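Local coordinates for cobalamin biosynthesis protein (cbiD) (Archaeoglobus fulgidus, PDB 1SR8) that probably catalyses the S-adenosylmethionine-dependent methylation of C-1 in cobalt-precorrin-5B, giving cobalt-precorrin-6A on the anaerobic route to adenosylcobalamin, at residues A[37-51]-A[87-101]. Sequence-based numbering, arbitrary orientation.
Sequences YLRRGITTGTTASAA and ARVRKFSGDHEFDVT
The F92 ring carries I42 over one face, with CG1 4.0 Å from the ring centroid in a CH-pi contact 15° off the normal, while R40 O, 3.5 Å from CE1, and G94 N lie at its edge, in the ring plane. With chi1 at 62°, CG of F92 sits between its backbone N and carbonyl carbon, which turns the ring against G41 and I42, and I42 N donates to F92 O (2.9 Å), almost straight down the carbonyl. The carboxylate of D95 works farther along: its OD2 takes R39 N on the anti side (2.7 Å), and D95 N returns a bond to R39 O (2.8 Å), so one residue grips both polar backbone atoms of R39. Between these grips G41 and G94 let the chains close up, and G94, at positive phi in a type II' turn from S93 to H96, brings its CA against R39 O.

K91 is threaded past a helix start. Extended beyond CG, it runs along I42 O and beside T44 CG2 to place NZ on D99 OD2 in a salt bridge (2.7 Å) and on T101 OG1. S93 OG bonds the same D99 oxygen, from the same face of the carboxylate as NZ. V89 is the apolar counterpart, its CG1 facing T47 CG2 and its CG2 pressed on A51 CA (3.6 Å).

Helix 44-51 thus lies nearly antiparallel to strand 87-90, packed on the sheet that strands 76-83 and 105-111 continue on either side, while helix 133-149 meets A48 and S49; strand 36-42, which leads into this helix, is the middle strand of a small antiparallel sheet, between 30-33 and 189-190.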
loop_
_atom_site.group_PDB
_atom_site.type_symbol
_atom_site.label_atom_id
_atom_site.label_comp_id
_atom_site.label_asym_id
_atom_site.label_seq_id
_atom_site.Cartn_x
_atom_site.Cartn_y
_atom_site.Cartn_z
ATOM N N TYR A 37 -13.256 13.814 1.123
ATOM C CA TYR A 37 -12.529 12.555 1.287
ATOM C C TYR A 37 -11.358 12.448 0.310
ATOM O O TYR A 37 -11.356 13.080 -0.745
ATOM C CB TYR A 37 -13.461 11.360 1.024
ATOM C CG TYR A 37 -14.600 11.188 2.009
ATOM C CD1 TYR A 37 -14.406 10.529 3.227
ATOM C CD2 TYR A 37 -15.875 11.695 1.729
ATOM C CE1 TYR A 37 -15.458 10.378 4.152
ATOM C CE2 TYR A 37 -16.937 11.551 2.648
ATOM C CZ TYR A 37 -16.720 10.893 3.856
ATOM O OH TYR A 37 -17.752 10.762 4.763
ATOM N N LEU A 38 -10.351 11.663 0.685
ATOM C CA LEU A 38 -9.214 11.390 -0.190
ATOM C C LEU A 38 -9.361 9.889 -0.423
ATOM O O LEU A 38 -9.684 9.139 0.502
ATOM C CB LEU A 38 -7.871 11.691 0.484
ATOM C CG LEU A 38 -7.311 13.108 0.328
ATOM C CD1 LEU A 38 -6.036 13.260 1.145
ATOM C CD2 LEU A 38 -7.026 13.381 -1.131
ATOM N N ARG A 39 -9.155 9.456 -1.661
ATOM C CA ARG A 39 -9.297 8.046 -2.013
ATOM C C ARG A 39 -7.970 7.273 -1.987
ATOM O O ARG A 39 -6.985 7.685 -2.598
ATOM C CB ARG A 39 -9.946 7.927 -3.410
ATOM C CG ARG A 39 -11.351 8.544 -3.524
ATOM C CD ARG A 39 -11.671 9.022 -4.953
ATOM N NE ARG A 39 -12.515 8.100 -5.724
ATOM C CZ ARG A 39 -13.842 7.970 -5.596
ATOM N NH1 ARG A 39 -14.516 8.707 -4.715
ATOM N NH2 ARG A 39 -14.505 7.101 -6.357
ATOM N N ARG A 40 -7.948 6.163 -1.255
ATOM C CA ARG A 40 -6.765 5.310 -1.211
ATOM C C ARG A 40 -6.861 4.384 -2.424
ATOM O O ARG A 40 -7.954 4.150 -2.950
ATOM C CB ARG A 40 -6.753 4.439 0.050
ATOM C CG ARG A 40 -6.410 5.163 1.331
ATOM C CD ARG A 40 -5.481 4.301 2.166
ATOM N NE ARG A 40 -5.078 4.943 3.411
ATOM C CZ ARG A 40 -5.837 5.003 4.501
ATOM N NH1 ARG A 40 -7.045 4.457 4.499
ATOM N NH2 ARG A 40 -5.385 5.602 5.597
ATOM N N GLY A 41 -5.727 3.851 -2.863
ATOM C CA GLY A 41 -5.742 2.934 -3.989
ATOM C C GLY A 41 -5.436 1.537 -3.491
ATOM O O GLY A 41 -5.407 1.302 -2.282
ATOM N N ILE A 42 -5.238 0.602 -4.414
ATOM C CA ILE A 42 -4.889 -0.767 -4.053
ATOM C C ILE A 42 -3.507 -1.021 -4.630
ATOM O O ILE A 42 -3.181 -0.537 -5.717
ATOM C CB ILE A 42 -5.874 -1.816 -4.631
ATOM C CG1 ILE A 42 -6.030 -1.618 -6.145
ATOM C CG2 ILE A 42 -7.206 -1.733 -3.892
ATOM C CD1 ILE A 42 -6.773 -2.747 -6.848
ATOM N N THR A 43 -2.686 -1.763 -3.899
ATOM C CA THR A 43 -1.334 -2.065 -4.348
ATOM C C THR A 43 -1.306 -3.123 -5.460
ATOM O O THR A 43 -2.312 -3.764 -5.751
ATOM C CB THR A 43 -0.496 -2.623 -3.199
ATOM O OG1 THR A 43 -1.168 -3.764 -2.659
ATOM C CG2 THR A 43 -0.300 -1.590 -2.119
ATOM N N THR A 44 -0.135 -3.291 -6.070
ATOM C CA THR A 44 0.073 -4.303 -7.095
ATOM C C THR A 44 -0.192 -5.671 -6.441
ATOM O O THR A 44 -0.682 -6.605 -7.079
ATOM C CB THR A 44 1.528 -4.247 -7.609
ATOM O OG1 THR A 44 2.409 -4.016 -6.502
ATOM C CG2 THR A 44 1.708 -3.114 -8.601
ATOM N N GLY A 45 0.132 -5.771 -5.153
ATOM C CA GLY A 45 -0.085 -7.009 -4.424
ATOM C C GLY A 45 -1.568 -7.297 -4.286
ATOM O O GLY A 45 -2.009 -8.437 -4.472
ATOM N N THR A 46 -2.355 -6.271 -3.973
ATOM C CA THR A 46 -3.789 -6.465 -3.824
ATOM C C THR A 46 -4.456 -6.693 -5.176
ATOM O O THR A 46 -5.423 -7.446 -5.278
ATOM C CB THR A 46 -4.445 -5.262 -3.153
ATOM O OG1 THR A 46 -3.974 -5.152 -1.805
ATOM C CG2 THR A 46 -5.958 -5.418 -3.155
ATOM N N THR A 47 -3.940 -6.040 -6.211
ATOM C CA THR A 47 -4.501 -6.184 -7.550
ATOM C C THR A 47 -4.210 -7.594 -8.043
ATOM O O THR A 47 -5.059 -8.235 -8.672
ATOM C CB THR A 47 -3.902 -5.148 -8.515
ATOM O OG1 THR A 47 -4.172 -3.829 -8.016
ATOM C CG2 THR A 47 -4.511 -5.296 -9.906
ATOM N N ALA A 48 -3.018 -8.090 -7.733
ATOM C CA ALA A 48 -2.642 -9.442 -8.125
ATOM C C ALA A 48 -3.558 -10.448 -7.419
ATOM O O ALA A 48 -4.017 -11.430 -8.022
ATOM C CB ALA A 48 -1.181 -9.704 -7.763
ATOM N N SER A 49 -3.830 -10.197 -6.138
ATOM C CA SER A 49 -4.691 -11.077 -5.359
ATOM C C SER A 49 -6.082 -11.123 -5.963
ATOM O O SER A 49 -6.680 -12.198 -6.088
ATOM C CB SER A 49 -4.784 -10.593 -3.910
ATOM O OG SER A 49 -3.546 -10.747 -3.247
ATOM N N ALA A 50 -6.596 -9.954 -6.332
ATOM C CA ALA A 50 -7.926 -9.868 -6.918
ATOM C C ALA A 50 -7.989 -10.675 -8.208
ATOM O O ALA A 50 -8.951 -11.415 -8.431
ATOM C CB ALA A 50 -8.298 -8.412 -7.181
ATOM N N ALA A 51 -6.965 -10.544 -9.048
ATOM C CA ALA A 51 -6.919 -11.279 -10.316
ATOM C C ALA A 51 -6.961 -12.781 -10.066
ATOM O O ALA A 51 -7.734 -13.503 -10.691
ATOM C CB ALA A 51 -5.659 -10.915 -11.102
ATOM N N ALA A 87 -8.834 -13.818 -15.717
ATOM C CA ALA A 87 -9.217 -12.552 -15.091
ATOM C C ALA A 87 -8.284 -11.417 -15.481
ATOM O O ALA A 87 -7.100 -11.614 -15.722
ATOM C CB ALA A 87 -9.255 -12.690 -13.573
ATOM N N ARG A 88 -8.846 -10.221 -15.534
ATOM C CA ARG A 88 -8.119 -9.020 -15.902
ATOM C C ARG A 88 -8.514 -7.979 -14.857
ATOM O O ARG A 88 -9.703 -7.703 -14.678
ATOM C CB ARG A 88 -8.574 -8.585 -17.294
ATOM C CG ARG A 88 -7.782 -7.471 -17.907
ATOM C CD ARG A 88 -8.382 -7.039 -19.243
ATOM N NE ARG A 88 -7.555 -6.023 -19.894
ATOM C CZ ARG A 88 -6.393 -6.270 -20.497
ATOM N NH1 ARG A 88 -5.917 -7.511 -20.545
ATOM N NH2 ARG A 88 -5.693 -5.269 -21.032
ATOM N N VAL A 89 -7.534 -7.419 -14.153
ATOM C CA VAL A 89 -7.824 -6.422 -13.119
ATOM C C VAL A 89 -6.879 -5.245 -13.237
ATOM O O VAL A 89 -5.677 -5.419 -13.378
ATOM C CB VAL A 89 -7.679 -7.017 -11.703
ATOM C CG1 VAL A 89 -8.154 -6.010 -10.669
ATOM C CG2 VAL A 89 -8.473 -8.305 -11.588
ATOM N N ARG A 90 -7.424 -4.040 -13.173
ATOM C CA ARG A 90 -6.611 -2.842 -13.296
ATOM C C ARG A 90 -6.361 -2.246 -11.915
ATOM O O ARG A 90 -7.275 -2.128 -11.098
ATOM C CB ARG A 90 -7.333 -1.816 -14.188
ATOM C CG ARG A 90 -6.475 -0.651 -14.698
ATOM C CD ARG A 90 -7.308 0.339 -15.540
ATOM N NE ARG A 90 -7.809 -0.232 -16.792
ATOM C CZ ARG A 90 -7.063 -0.448 -17.872
ATOM N NH1 ARG A 90 -5.774 -0.140 -17.870
ATOM N NH2 ARG A 90 -7.603 -0.982 -18.963
ATOM N N LYS A 91 -5.112 -1.891 -11.648
ATOM C CA LYS A 91 -4.771 -1.282 -10.374
ATOM C C LYS A 91 -5.164 0.192 -10.389
ATOM O O LYS A 91 -5.016 0.872 -11.413
ATOM C CB LYS A 91 -3.268 -1.361 -10.117
ATOM C CG LYS A 91 -2.818 -0.332 -9.097
ATOM C CD LYS A 91 -1.340 -0.343 -8.835
ATOM C CE LYS A 91 -0.993 0.828 -7.927
ATOM N NZ LYS A 91 0.453 0.918 -7.619
ATOM N N PHE A 92 -5.668 0.686 -9.263
ATOM C CA PHE A 92 -6.004 2.102 -9.162
ATOM C C PHE A 92 -5.258 2.671 -7.973
ATOM O O PHE A 92 -5.122 2.008 -6.944
ATOM C CB PHE A 92 -7.519 2.319 -9.040
ATOM C CG PHE A 92 -8.151 1.710 -7.821
ATOM C CD1 PHE A 92 -8.118 2.371 -6.597
ATOM C CD2 PHE A 92 -8.843 0.503 -7.915
ATOM C CE1 PHE A 92 -8.771 1.847 -5.481
ATOM C CE2 PHE A 92 -9.499 -0.034 -6.807
ATOM C CZ PHE A 92 -9.466 0.642 -5.581
ATOM N N SER A 93 -4.753 3.890 -8.122
ATOM C CA SER A 93 -3.986 4.531 -7.059
ATOM C C SER A 93 -4.730 5.604 -6.252
ATOM O O SER A 93 -4.114 6.344 -5.496
ATOM C CB SER A 93 -2.707 5.127 -7.654
ATOM O OG SER A 93 -1.972 4.136 -8.364
ATOM N N GLY A 94 -6.048 5.679 -6.393
ATOM C CA GLY A 94 -6.798 6.677 -5.654
ATOM C C GLY A 94 -6.322 8.081 -5.979
ATOM O O GLY A 94 -6.033 8.386 -7.135
ATOM N N ASP A 95 -6.217 8.943 -4.973
ATOM C CA ASP A 95 -5.785 10.312 -5.219
ATOM C C ASP A 95 -4.283 10.561 -5.150
ATOM O O ASP A 95 -3.838 11.690 -4.941
ATOM C CB ASP A 95 -6.521 11.265 -4.280
ATOM C CG ASP A 95 -7.985 11.398 -4.638
ATOM O OD1 ASP A 95 -8.271 11.760 -5.798
ATOM O OD2 ASP A 95 -8.851 11.143 -3.775
ATOM N N HIS A 96 -3.497 9.510 -5.332
ATOM C CA HIS A 96 -2.049 9.657 -5.320
ATOM C C HIS A 96 -1.707 10.605 -6.472
ATOM O O HIS A 96 -2.025 10.314 -7.621
ATOM C CB HIS A 96 -1.400 8.294 -5.540
ATOM C CG HIS A 96 0.077 8.282 -5.318
ATOM N ND1 HIS A 96 0.950 9.021 -6.083
ATOM C CD2 HIS A 96 0.835 7.610 -4.421
ATOM C CE1 HIS A 96 2.186 8.806 -5.666
ATOM N NE2 HIS A 96 2.143 7.953 -4.658
ATOM N N GLU A 97 -1.070 11.733 -6.174
ATOM C CA GLU A 97 -0.735 12.702 -7.214
ATOM C C GLU A 97 -0.069 12.069 -8.427
ATOM O O GLU A 97 -0.140 12.616 -9.522
ATOM C CB GLU A 97 0.156 13.810 -6.663
ATOM C CG GLU A 97 1.577 13.386 -6.399
ATOM C CD GLU A 97 2.380 14.486 -5.745
ATOM O OE1 GLU A 97 2.423 15.606 -6.307
ATOM O OE2 GLU A 97 2.965 14.226 -4.669
ATOM N N PHE A 98 0.600 10.937 -8.233
ATOM C CA PHE A 98 1.231 10.230 -9.348
ATOM C C PHE A 98 1.944 8.923 -9.011
ATOM O O PHE A 98 3.057 8.915 -8.494
ATOM C CB PHE A 98 2.216 11.108 -10.102
ATOM C CG PHE A 98 2.853 10.397 -11.260
ATOM C CD1 PHE A 98 2.070 9.938 -12.320
ATOM C CD2 PHE A 98 4.217 10.103 -11.255
ATOM C CE1 PHE A 98 2.632 9.191 -13.356
ATOM C CE2 PHE A 98 4.794 9.356 -12.283
ATOM C CZ PHE A 98 3.999 8.897 -13.336
ATOM N N ASP A 99 1.291 7.819 -9.349
ATOM C CA ASP A 99 1.816 6.482 -9.120
ATOM C C ASP A 99 2.067 5.900 -10.515
ATOM O O ASP A 99 1.127 5.658 -11.265
ATOM C CB ASP A 99 0.757 5.669 -8.381
ATOM C CG ASP A 99 1.208 4.270 -8.064
ATOM O OD1 ASP A 99 2.190 3.791 -8.661
ATOM O OD2 ASP A 99 0.559 3.635 -7.217
ATOM N N VAL A 100 3.329 5.670 -10.860
ATOM C CA VAL A 100 3.674 5.159 -12.190
ATOM C C VAL A 100 2.945 3.898 -12.660
ATOM O O VAL A 100 2.818 3.683 -13.864
ATOM C CB VAL A 100 5.196 4.930 -12.313
ATOM C CG1 VAL A 100 5.634 3.817 -11.386
ATOM C CG2 VAL A 100 5.557 4.611 -13.748
ATOM N N THR A 101 2.467 3.068 -11.729
ATOM C CA THR A 101 1.754 1.851 -12.106
ATOM C C THR A 101 0.247 1.967 -11.957
ATOM O O THR A 101 -0.469 0.970 -12.019
ATOM C CB THR A 101 2.228 0.608 -11.308
ATOM O OG1 THR A 101 2.016 0.808 -9.909
ATOM C CG2 THR A 101 3.696 0.343 -11.562
HETATM O O HOH W 1 1.974 -1.019 -5.485
#